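Local coordinates for protein spectinomycin 9-adenylyltransferase (Enterococcus faecalis, PDB 6SXJ) that transfers an adenylyl group from ATP to the 9-hydroxyl of spectinomycin, releasing diphosphate and making the bacterium resistant to this antibiotic, at residues D179-S184 with I234-E239. Numbering follows the deposited sequence.
Sequences DDETNS and IEWTNE
Trp236 lays its indole against the first turn of helix 181-196, where Glu181 meets a face and Thr182 an edge. Glu181 CB sits over one face of the ring, 3.8 Å from the centroid of the five-membered ring and only 2° off its normal. This is a CH-pi contact. The Glu181 chain then bends at chi2 and runs back over the pyrrole side of the indole toward Trp236 CB. Its carboxylate ends nearly parallel to the ring plane, 12° apart, with OE1 4.0 Å from Trp236 CD1. A weak hydrogen bond from the backbone N of Asp179 to Glu181 OE2, 3.1 Å long, probably helps to keep the carboxylate in place.

Thr182 OG1 lies near the ring plane, 3.2 Å from Trp236 NE1 and equally close to CZ2. The N-H of NE1 gives OG1 a weak hydrogen bond, bent to 125°. Thr182 OG1 also hydrogen-bonds Ser228 OG, so this buried hydroxyl joins the start of helix 181-196 to both the indole and helix 216-229. Thr182 OG1 lies anti to its own carbonyl carbon, which turns the hydroxyl to the indole edge, while CG2 lies anti to the backbone N.

The opposite face of the indole carries Ile234 CG2, 3.9 Å above the plane, so the ring is sandwiched between Ile234 and Glu181. Val241 of helix 241-253 touches both Trp236 and Glu181. The contact thus fastens the loop joining helices 216-229 and 241-253 to the N-terminal end of helix 181-196, within the helical C-terminal domain characteristic of aminoglycoside adenylyltransferases.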
loop_
_atom_site.group_PDB
_atom_site.type_symbol
_atom_site.label_atom_id
_atom_site.label_comp_id
_atom_site.label_asym_id
_atom_site.label_seq_id
_atom_site.Cartn_x
_atom_site.Cartn_y
_atom_site.Cartn_z
ATOM N N ASP A 179 15.283 -11.659 0.908
ATOM C CA ASP A 179 15.926 -10.352 0.764
ATOM C C ASP A 179 14.996 -9.167 1.016
ATOM O O ASP A 179 15.464 -8.028 1.124
ATOM C CB ASP A 179 16.568 -10.215 -0.619
ATOM C CG ASP A 179 17.914 -10.909 -0.706
ATOM O OD1 ASP A 179 18.048 -11.856 -1.512
ATOM O OD2 ASP A 179 18.841 -10.512 0.032
ATOM N N ASP A 180 13.689 -9.407 1.101
ATOM C CA ASP A 180 12.781 -8.421 1.679
ATOM C C ASP A 180 12.141 -9.054 2.911
ATOM O O ASP A 180 10.918 -9.010 3.081
ATOM C CB ASP A 180 11.729 -7.955 0.668
ATOM C CG ASP A 180 10.949 -9.093 0.063
ATOM O OD1 ASP A 180 9.701 -9.039 0.104
ATOM O OD2 ASP A 180 11.580 -10.034 -0.466
ATOM N N GLU A 181 12.976 -9.649 3.771
ATOM C CA GLU A 181 12.467 -10.455 4.880
ATOM C C GLU A 181 11.550 -9.646 5.781
ATOM O O GLU A 181 10.429 -10.072 6.087
ATOM C CB GLU A 181 13.627 -11.017 5.701
ATOM C CG GLU A 181 14.407 -12.108 5.017
ATOM C CD GLU A 181 15.446 -11.554 4.074
ATOM O OE1 GLU A 181 15.316 -10.378 3.676
ATOM O OE2 GLU A 181 16.387 -12.293 3.724
ATOM N N THR A 182 12.016 -8.479 6.233
ATOM C CA THR A 182 11.254 -7.703 7.203
ATOM C C THR A 182 9.854 -7.393 6.685
ATOM O O THR A 182 8.868 -7.513 7.422
ATOM C CB THR A 182 12.001 -6.412 7.552
ATOM O OG1 THR A 182 13.363 -6.717 7.891
ATOM C CG2 THR A 182 11.332 -5.724 8.729
ATOM N N ASN A 183 9.751 -6.974 5.423
ATOM C CA ASN A 183 8.435 -6.691 4.858
ATOM C C ASN A 183 7.545 -7.927 4.926
ATOM O O ASN A 183 6.402 -7.863 5.396
ATOM C CB ASN A 183 8.570 -6.207 3.411
ATOM C CG ASN A 183 9.657 -5.166 3.242
ATOM O OD1 ASN A 183 10.770 -5.330 3.745
ATOM N ND2 ASN A 183 9.342 -4.091 2.530
ATOM N N SER A 184 8.068 -9.073 4.481
ATOM C CA SER A 184 7.248 -10.275 4.370
ATOM C C SER A 184 6.747 -10.734 5.734
ATOM O O SER A 184 5.564 -11.057 5.900
ATOM C CB SER A 184 8.053 -11.379 3.682
ATOM O OG SER A 184 8.171 -11.128 2.292
ATOM N N ILE A 234 19.829 -5.333 10.306
ATOM C CA ILE A 234 19.647 -6.575 11.038
ATOM C C ILE A 234 20.401 -7.753 10.422
ATOM O O ILE A 234 20.816 -8.654 11.160
ATOM C CB ILE A 234 18.143 -6.901 11.169
ATOM C CG1 ILE A 234 17.470 -5.943 12.159
ATOM C CG2 ILE A 234 17.943 -8.350 11.588
ATOM C CD1 ILE A 234 18.040 -5.994 13.568
ATOM N N GLU A 235 20.575 -7.788 9.102
ATOM C CA GLU A 235 21.392 -8.832 8.492
ATOM C C GLU A 235 20.820 -10.215 8.786
ATOM O O GLU A 235 21.251 -10.890 9.726
ATOM C CB GLU A 235 22.832 -8.727 8.998
ATOM C CG GLU A 235 23.800 -9.704 8.361
ATOM C CD GLU A 235 24.777 -10.285 9.366
ATOM O OE1 GLU A 235 25.877 -9.715 9.528
ATOM O OE2 GLU A 235 24.439 -11.309 9.999
ATOM N N TRP A 236 19.861 -10.648 7.974
ATOM C CA TRP A 236 19.137 -11.887 8.217
ATOM C C TRP A 236 19.878 -13.128 7.735
ATOM O O TRP A 236 19.306 -14.224 7.784
ATOM C CB TRP A 236 17.774 -11.842 7.523
ATOM C CG TRP A 236 16.891 -10.698 7.905
ATOM C CD1 TRP A 236 16.833 -9.470 7.310
ATOM C CD2 TRP A 236 15.914 -10.687 8.948
ATOM N NE1 TRP A 236 15.884 -8.694 7.925
ATOM C CE2 TRP A 236 15.305 -9.417 8.936
ATOM C CE3 TRP A 236 15.496 -11.627 9.896
ATOM C CZ2 TRP A 236 14.302 -9.063 9.831
ATOM C CZ3 TRP A 236 14.503 -11.272 10.784
ATOM C CH2 TRP A 236 13.917 -10.002 10.748
ATOM N N THR A 237 21.120 -12.994 7.270
ATOM C CA THR A 237 21.758 -14.086 6.544
ATOM C C THR A 237 21.935 -15.345 7.385
ATOM O O THR A 237 22.203 -16.408 6.816
ATOM C CB THR A 237 23.115 -13.631 5.999
ATOM O OG1 THR A 237 23.907 -13.089 7.063
ATOM C CG2 THR A 237 22.924 -12.572 4.920
ATOM N N ASN A 238 21.781 -15.264 8.710
ATOM C CA ASN A 238 21.874 -16.437 9.567
ATOM C C ASN A 238 20.616 -16.707 10.380
ATOM O O ASN A 238 20.532 -17.763 11.019
ATOM C CB ASN A 238 23.067 -16.309 10.528
ATOM C CG ASN A 238 24.379 -16.691 9.876
ATOM O OD1 ASN A 238 25.011 -15.874 9.207
ATOM N ND2 ASN A 238 24.794 -17.939 10.064
ATOM N N GLU A 239 19.647 -15.797 10.382
ATOM C CA GLU A 239 18.366 -16.074 11.012
ATOM C C GLU A 239 17.582 -17.077 10.172
ATOM O O GLU A 239 17.690 -17.110 8.943
ATOM C CB GLU A 239 17.556 -14.790 11.179
ATOM C CG GLU A 239 18.213 -13.747 12.068
ATOM C CD GLU A 239 18.220 -14.148 13.529
ATOM O OE1 GLU A 239 17.146 -14.526 14.049
ATOM O OE2 GLU A 239 19.297 -14.077 14.158
#